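Local coordinates for putative uncharacterized protein (Chaetomium thermophilum, PDB 5T8V) that probably helps load cohesin onto chromatin, as the helical HEAT-repeat C-terminal fragment of the Scc2 loader, at residues L1180-H1185 / L1230-E1235; N1224-K1229 / L1283-Y1288. All coordinates share one frame; numbering follows the deposited sequence.

Contact 1: L1180-H1185 / L1230-E1235; sequences LAFLEH and LHLFME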
loop_
_atom_site.group_PDB
_atom_site.type_symbol
_atom_site.label_atom_id
_atom_site.label_comp_id
_atom_site.label_asym_id
_atom_site.label_seq_id
_atom_site.Cartn_x
_atom_site.Cartn_y
_atom_site.Cartn_z
ATOM N N LEU A 1180 -34.942 -6.745 -0.161
ATOM C CA LEU A 1180 -35.927 -7.664 0.402
ATOM C C LEU A 1180 -36.467 -8.608 -0.667
ATOM O O LEU A 1180 -36.492 -9.834 -0.480
ATOM C CB LEU A 1180 -37.058 -6.864 1.049
ATOM C CG LEU A 1180 -38.137 -7.643 1.803
ATOM C CD1 LEU A 1180 -37.544 -8.425 2.964
ATOM C CD2 LEU A 1180 -39.213 -6.686 2.298
ATOM N N ALA A 1181 -36.904 -8.055 -1.800
ATOM C CA ALA A 1181 -37.426 -8.892 -2.876
ATOM C C ALA A 1181 -36.379 -9.889 -3.353
ATOM O O ALA A 1181 -36.711 -11.025 -3.714
ATOM C CB ALA A 1181 -37.903 -8.018 -4.036
ATOM N N PHE A 1182 -35.108 -9.485 -3.364
ATOM C CA PHE A 1182 -34.045 -10.402 -3.762
ATOM C C PHE A 1182 -33.877 -11.521 -2.743
ATOM O O PHE A 1182 -33.584 -12.665 -3.110
ATOM C CB PHE A 1182 -32.734 -9.636 -3.944
ATOM C CG PHE A 1182 -31.541 -10.521 -4.165
ATOM C CD1 PHE A 1182 -31.347 -11.155 -5.381
ATOM C CD2 PHE A 1182 -30.610 -10.716 -3.158
ATOM C CE1 PHE A 1182 -30.249 -11.970 -5.586
ATOM C CE2 PHE A 1182 -29.510 -11.529 -3.358
ATOM C CZ PHE A 1182 -29.330 -12.156 -4.573
ATOM N N LEU A 1183 -34.051 -11.212 -1.456
ATOM C CA LEU A 1183 -34.010 -12.255 -0.437
ATOM C C LEU A 1183 -35.151 -13.245 -0.623
ATOM O O LEU A 1183 -34.959 -14.460 -0.487
ATOM C CB LEU A 1183 -34.067 -11.632 0.958
ATOM C CG LEU A 1183 -32.808 -10.917 1.446
ATOM C CD1 LEU A 1183 -33.108 -10.134 2.716
ATOM C CD2 LEU A 1183 -31.683 -11.913 1.686
ATOM N N GLU A 1184 -36.349 -12.746 -0.937
ATOM C CA GLU A 1184 -37.489 -13.640 -1.103
ATOM C C GLU A 1184 -37.359 -14.477 -2.368
ATOM O O GLU A 1184 -37.757 -15.647 -2.387
ATOM C CB GLU A 1184 -38.787 -12.837 -1.119
ATOM C CG GLU A 1184 -39.035 -12.060 0.163
ATOM C CD GLU A 1184 -38.976 -12.942 1.396
ATOM O OE1 GLU A 1184 -39.313 -14.142 1.289
ATOM O OE2 GLU A 1184 -38.583 -12.436 2.467
ATOM N N HIS A 1185 -36.808 -13.901 -3.438
ATOM C CA HIS A 1185 -36.580 -14.676 -4.651
ATOM C C HIS A 1185 -35.497 -15.725 -4.431
ATOM O O HIS A 1185 -35.615 -16.859 -4.912
ATOM C CB HIS A 1185 -36.210 -13.740 -5.802
ATOM C CG HIS A 1185 -35.648 -14.441 -7.000
ATOM N ND1 HIS A 1185 -36.017 -15.720 -7.359
ATOM C CD2 HIS A 1185 -34.749 -14.035 -7.928
ATOM C CE1 HIS A 1185 -35.364 -16.075 -8.450
ATOM N NE2 HIS A 1185 -34.588 -15.070 -8.817
ATOM N N LEU A 1230 -31.028 -8.213 -15.303
ATOM C CA LEU A 1230 -31.257 -9.554 -14.787
ATOM C C LEU A 1230 -30.061 -10.106 -14.022
ATOM O O LEU A 1230 -30.025 -11.310 -13.744
ATOM C CB LEU A 1230 -31.608 -10.503 -15.936
ATOM C CG LEU A 1230 -32.736 -10.063 -16.875
ATOM C CD1 LEU A 1230 -32.914 -11.068 -18.005
ATOM C CD2 LEU A 1230 -34.037 -9.885 -16.114
ATOM N N HIS A 1231 -29.084 -9.263 -13.672
ATOM C CA HIS A 1231 -27.888 -9.774 -13.011
ATOM C C HIS A 1231 -28.222 -10.390 -11.658
ATOM O O HIS A 1231 -27.546 -11.330 -11.225
ATOM C CB HIS A 1231 -26.842 -8.664 -12.867
ATOM C CG HIS A 1231 -26.918 -7.909 -11.577
ATOM N ND1 HIS A 1231 -27.697 -6.783 -11.418
ATOM C CD2 HIS A 1231 -26.290 -8.102 -10.394
ATOM C CE1 HIS A 1231 -27.554 -6.322 -10.188
ATOM N NE2 HIS A 1231 -26.707 -7.105 -9.545
ATOM N N LEU A 1232 -29.258 -9.890 -10.981
ATOM C CA LEU A 1232 -29.752 -10.576 -9.792
ATOM C C LEU A 1232 -30.311 -11.942 -10.162
ATOM O O LEU A 1232 -29.937 -12.962 -9.572
ATOM C CB LEU A 1232 -30.826 -9.738 -9.090
ATOM C CG LEU A 1232 -30.453 -8.388 -8.466
ATOM C CD1 LEU A 1232 -29.063 -8.422 -7.839
ATOM C CD2 LEU A 1232 -30.580 -7.258 -9.486
ATOM N N PHE A 1233 -31.204 -11.976 -11.154
ATOM C CA PHE A 1233 -31.794 -13.231 -11.606
ATOM C C PHE A 1233 -30.720 -14.296 -11.798
ATOM O O PHE A 1233 -30.700 -15.317 -11.101
ATOM C CB PHE A 1233 -32.567 -12.990 -12.908
ATOM C CG PHE A 1233 -33.608 -14.035 -13.214
ATOM C CD1 PHE A 1233 -33.570 -15.290 -12.624
ATOM C CD2 PHE A 1233 -34.630 -13.756 -14.105
ATOM C CE1 PHE A 1233 -34.530 -16.238 -12.914
ATOM C CE2 PHE A 1233 -35.594 -14.702 -14.400
ATOM C CZ PHE A 1233 -35.543 -15.944 -13.804
ATOM N N MET A 1234 -29.800 -14.059 -12.734
ATOM C CA MET A 1234 -28.759 -15.043 -13.001
ATOM C C MET A 1234 -27.922 -15.325 -11.763
ATOM O O MET A 1234 -27.465 -16.458 -11.572
ATOM C CB MET A 1234 -27.872 -14.570 -14.149
ATOM C CG MET A 1234 -28.548 -14.665 -15.508
ATOM S SD MET A 1234 -27.384 -14.781 -16.877
ATOM C CE MET A 1234 -26.638 -16.375 -16.565
ATOM N N GLU A 1235 -27.713 -14.321 -10.907
ATOM C CA GLU A 1235 -26.973 -14.571 -9.677
ATOM C C GLU A 1235 -27.663 -15.644 -8.846
ATOM O O GLU A 1235 -27.010 -16.550 -8.317
ATOM C CB GLU A 1235 -26.817 -13.281 -8.872
ATOM C CG GLU A 1235 -25.854 -13.409 -7.702
ATOM C CD GLU A 1235 -25.424 -12.067 -7.142
ATOM O OE1 GLU A 1235 -26.156 -11.510 -6.298
ATOM O OE2 GLU A 1235 -24.355 -11.567 -7.554
#

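Contact 2: N1224-K1229 / L1283-Y1288; sequences NPFTPK and LAFFEY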
loop_
_atom_site.group_PDB
_atom_site.type_symbol
_atom_site.label_atom_id
_atom_site.label_comp_id
_atom_site.label_asym_id
_atom_site.label_seq_id
_atom_site.Cartn_x
_atom_site.Cartn_y
_atom_site.Cartn_z
ATOM N N ASN A 1224 -22.857 2.444 -16.340
ATOM C CA ASN A 1224 -21.854 2.436 -15.274
ATOM C C ASN A 1224 -22.383 1.708 -14.032
ATOM O O ASN A 1224 -23.393 2.120 -13.461
ATOM C CB ASN A 1224 -21.422 3.857 -14.897
ATOM C CG ASN A 1224 -20.594 4.517 -15.978
ATOM O OD1 ASN A 1224 -19.959 3.845 -16.788
ATOM N ND2 ASN A 1224 -20.591 5.842 -15.993
ATOM N N PRO A 1225 -21.714 0.618 -13.610
ATOM C CA PRO A 1225 -20.552 -0.046 -14.219
ATOM C C PRO A 1225 -20.942 -1.062 -15.294
ATOM O O PRO A 1225 -20.297 -2.103 -15.417
ATOM C CB PRO A 1225 -19.893 -0.737 -13.026
ATOM C CG PRO A 1225 -21.021 -1.071 -12.128
ATOM C CD PRO A 1225 -22.051 0.019 -12.303
ATOM N N PHE A 1226 -21.981 -0.752 -16.071
ATOM C CA PHE A 1226 -22.478 -1.666 -17.095
ATOM C C PHE A 1226 -22.857 -3.008 -16.479
ATOM O O PHE A 1226 -22.096 -3.978 -16.568
ATOM C CB PHE A 1226 -21.429 -1.873 -18.204
ATOM C CG PHE A 1226 -21.679 -1.072 -19.460
ATOM C CD1 PHE A 1226 -22.960 -0.890 -19.956
ATOM C CD2 PHE A 1226 -20.616 -0.516 -20.157
ATOM C CE1 PHE A 1226 -23.177 -0.159 -21.111
ATOM C CE2 PHE A 1226 -20.828 0.215 -21.314
ATOM C CZ PHE A 1226 -22.111 0.391 -21.790
ATOM N N THR A 1227 -24.036 -3.072 -15.859
ATOM C CA THR A 1227 -24.545 -4.307 -15.284
ATOM C C THR A 1227 -25.934 -4.592 -15.837
ATOM O O THR A 1227 -26.759 -3.676 -15.944
ATOM C CB THR A 1227 -24.607 -4.225 -13.752
ATOM O OG1 THR A 1227 -25.441 -3.129 -13.358
ATOM C CG2 THR A 1227 -23.215 -4.041 -13.167
ATOM N N PRO A 1228 -26.230 -5.843 -16.191
ATOM C CA PRO A 1228 -27.545 -6.149 -16.762
ATOM C C PRO A 1228 -28.640 -6.113 -15.708
ATOM O O PRO A 1228 -28.399 -6.322 -14.516
ATOM C CB PRO A 1228 -27.363 -7.560 -17.329
ATOM C CG PRO A 1228 -26.337 -8.170 -16.446
ATOM C CD PRO A 1228 -25.397 -7.053 -16.065
ATOM N N LYS A 1229 -29.864 -5.841 -16.167
ATOM C CA LYS A 1229 -30.996 -5.775 -15.249
ATOM C C LYS A 1229 -31.239 -7.119 -14.575
ATOM O O LYS A 1229 -31.614 -7.173 -13.399
ATOM C CB LYS A 1229 -32.249 -5.318 -15.998
ATOM C CG LYS A 1229 -32.128 -3.944 -16.641
ATOM C CD LYS A 1229 -31.903 -2.851 -15.603
ATOM C CE LYS A 1229 -31.863 -1.473 -16.241
ATOM N NZ LYS A 1229 -33.154 -1.116 -16.890
ATOM N N LEU A 1283 -27.710 -9.744 -22.584
ATOM C CA LEU A 1283 -26.765 -10.761 -23.034
ATOM C C LEU A 1283 -25.368 -10.179 -23.197
ATOM O O LEU A 1283 -24.371 -10.861 -22.938
ATOM C CB LEU A 1283 -27.238 -11.377 -24.350
ATOM C CG LEU A 1283 -28.574 -12.121 -24.308
ATOM C CD1 LEU A 1283 -29.008 -12.507 -25.714
ATOM C CD2 LEU A 1283 -28.492 -13.348 -23.414
ATOM N N ALA A 1284 -25.278 -8.919 -23.629
ATOM C CA ALA A 1284 -23.971 -8.294 -23.822
ATOM C C ALA A 1284 -23.090 -8.446 -22.587
ATOM O O ALA A 1284 -21.909 -8.797 -22.690
ATOM C CB ALA A 1284 -24.147 -6.816 -24.175
ATOM N N PHE A 1285 -23.651 -8.191 -21.407
ATOM C CA PHE A 1285 -22.908 -8.237 -20.153
ATOM C C PHE A 1285 -23.674 -9.102 -19.166
ATOM O O PHE A 1285 -24.874 -8.897 -18.969
ATOM C CB PHE A 1285 -22.711 -6.829 -19.585
ATOM C CG PHE A 1285 -22.774 -5.743 -20.626
ATOM C CD1 PHE A 1285 -21.632 -5.347 -21.307
ATOM C CD2 PHE A 1285 -23.975 -5.125 -20.929
ATOM C CE1 PHE A 1285 -21.691 -4.350 -22.266
ATOM C CE2 PHE A 1285 -24.040 -4.129 -21.887
ATOM C CZ PHE A 1285 -22.897 -3.741 -22.555
ATOM N N PHE A 1286 -22.990 -10.066 -18.550
ATOM C CA PHE A 1286 -23.670 -10.985 -17.644
ATOM C C PHE A 1286 -22.745 -11.622 -16.613
ATOM O O PHE A 1286 -23.220 -12.238 -15.653
ATOM C CB PHE A 1286 -24.356 -12.100 -18.447
ATOM C CG PHE A 1286 -25.864 -12.018 -18.476
ATOM C CD1 PHE A 1286 -26.585 -11.589 -17.372
ATOM C CD2 PHE A 1286 -26.559 -12.387 -19.616
ATOM C CE1 PHE A 1286 -27.968 -11.521 -17.411
ATOM C CE2 PHE A 1286 -27.939 -12.323 -19.659
ATOM C CZ PHE A 1286 -28.644 -11.890 -18.554
ATOM N N GLU A 1287 -21.431 -11.495 -16.792
ATOM C CA GLU A 1287 -20.463 -12.177 -15.936
ATOM C C GLU A 1287 -20.698 -13.689 -15.962
ATOM O O GLU A 1287 -20.993 -14.325 -14.947
ATOM C CB GLU A 1287 -20.516 -11.635 -14.500
ATOM C CG GLU A 1287 -19.742 -10.346 -14.277
ATOM C CD GLU A 1287 -18.241 -10.534 -14.403
ATOM O OE1 GLU A 1287 -17.751 -10.714 -15.539
ATOM O OE2 GLU A 1287 -17.550 -10.512 -13.363
ATOM N N TYR A 1288 -20.568 -14.256 -17.159
ATOM C CA TYR A 1288 -20.715 -15.695 -17.326
ATOM C C TYR A 1288 -19.620 -16.424 -16.555
ATOM O O TYR A 1288 -18.492 -15.940 -16.426
ATOM C CB TYR A 1288 -20.661 -16.064 -18.810
ATOM C CG TYR A 1288 -21.681 -15.334 -19.657
ATOM C CD1 TYR A 1288 -22.954 -15.852 -19.847
ATOM C CD2 TYR A 1288 -21.368 -14.125 -20.266
ATOM C CE1 TYR A 1288 -23.889 -15.187 -20.619
ATOM C CE2 TYR A 1288 -22.294 -13.452 -21.039
ATOM C CZ TYR A 1288 -23.553 -13.988 -21.215
ATOM O OH TYR A 1288 -24.480 -13.321 -21.984
#

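Contact 1: L1180-H1185 / L1230-E1235
F1182 and H1185, one helical turn apart on helix 1175-1191, meet the first turns of helix 1231-1240. L1230 holds the N-cap position of that second helix. Its backbone N is bonded to N1282 OD1, which ties the helix start to helix 1271-1284.

L1232 makes the first contact. Its CB lies 4.0 Å from F1182 CD1, and the two side chains run obliquely past each other. CG of F1182 stands anti to the backbone N (chi1 172°), which carries the ring across the gap between the helices. The CA atoms of F1182 and L1232 are the nearest such pair across the two segments, 7.4 Å apart.

Such side-by-side helix packing is consistent with the HEAT-repeat alpha-solenoid of this protein. The two short helical segments run nearly parallel, at 28°, with their axes 10.9 Å apart. At that spacing large side chains bridge the gap.

F1233 comes next. It starts out away from helix 1175-1191, yet its ring swings back to H1185. The pair is an offset edge-to-face arrangement, with the edge of H1185 toward the face of F1233. The centroids are 5.6 Å apart and the planes stand at 83°. H1185 NE2 is the leading atom, 3.9 Å from F1233 CD1. The F1233 ring also meets F1248 and packs on A1203 and I1207 of helix 1200-1213, while H1185 packs on I1167.

M1234 points away from 1180-1185, onto F1248 and L1249 of helix 1243-1254. E1235 then returns to F1182 at the partly exposed margin. Its extended chain brings OE1 to 3.7 Å from F1182 CZ. The carboxylate is steeply inclined to the ring, so the two groups do not stack.

Contact 2: N1224-K1229 / L1283-Y1288
Beside P1228, which packs on F1285 and F1286, the ammonium group of K1229 is gripped by three groups. NZ forms a salt bridge with D1217 OD2 and hydrogen bonds with R1219 O and Q1211 OE1. The lysine chain leads away from 1283-1288. These bonds tie the loop to itself and, through Q1211, to helix 1200-1213. The contact packs this interhelical loop of the helical C-terminal region on the chain leaving helix 1271-1284.

F1226 and F1285 form an offset stack. Their centroids are 4.6 Å apart and their planes 20° from parallel. F1226 CD1 sits 3.9 Å from F1285 CZ, so the rings overlap at their rims. The opposite face of F1285 is covered by A1284 CB, over the ring centre. W1425 meets F1226 edge-to-face.

P1228 lies two residues on. Its CG lies 3.6 Å from F1286 CD1, and its ring also rests against the backbone carbonyl of F1285. F1286 packs further on L1249 and L1252 of helix 1243-1254.

Within 1283-1288, Y1288 OH donates to L1283 O at 2.6 Å, in the carbonyl plane and on a lone pair. The bond closes a turn after helix 1271-1284.

With no hydrogen bond across, the two segments are held by ring stacking and apolar packing, while the polar bonds lie within each side or with its neighbours.

How the contacts relate
Both contacts lie in the region assigned to the cohesion C-terminus family, with centres about 15 Å apart. They share a continuous piece of chain, since 1224-1229 runs directly into 1230-1235. The loop thus packs on 1283-1288 and the helix after it on 1180-1185. F1286 of contact 2 also packs on L1230 and M1234, the latter pointing away from contact 1. Contact 2 is the more buried and joins loops by a near-parallel ring stack and a proline. Contact 1 joins two helices, is only partly buried, and uses a near-perpendicular ring pair and a carboxylate at its margin. Neither has a hydrogen bond across it.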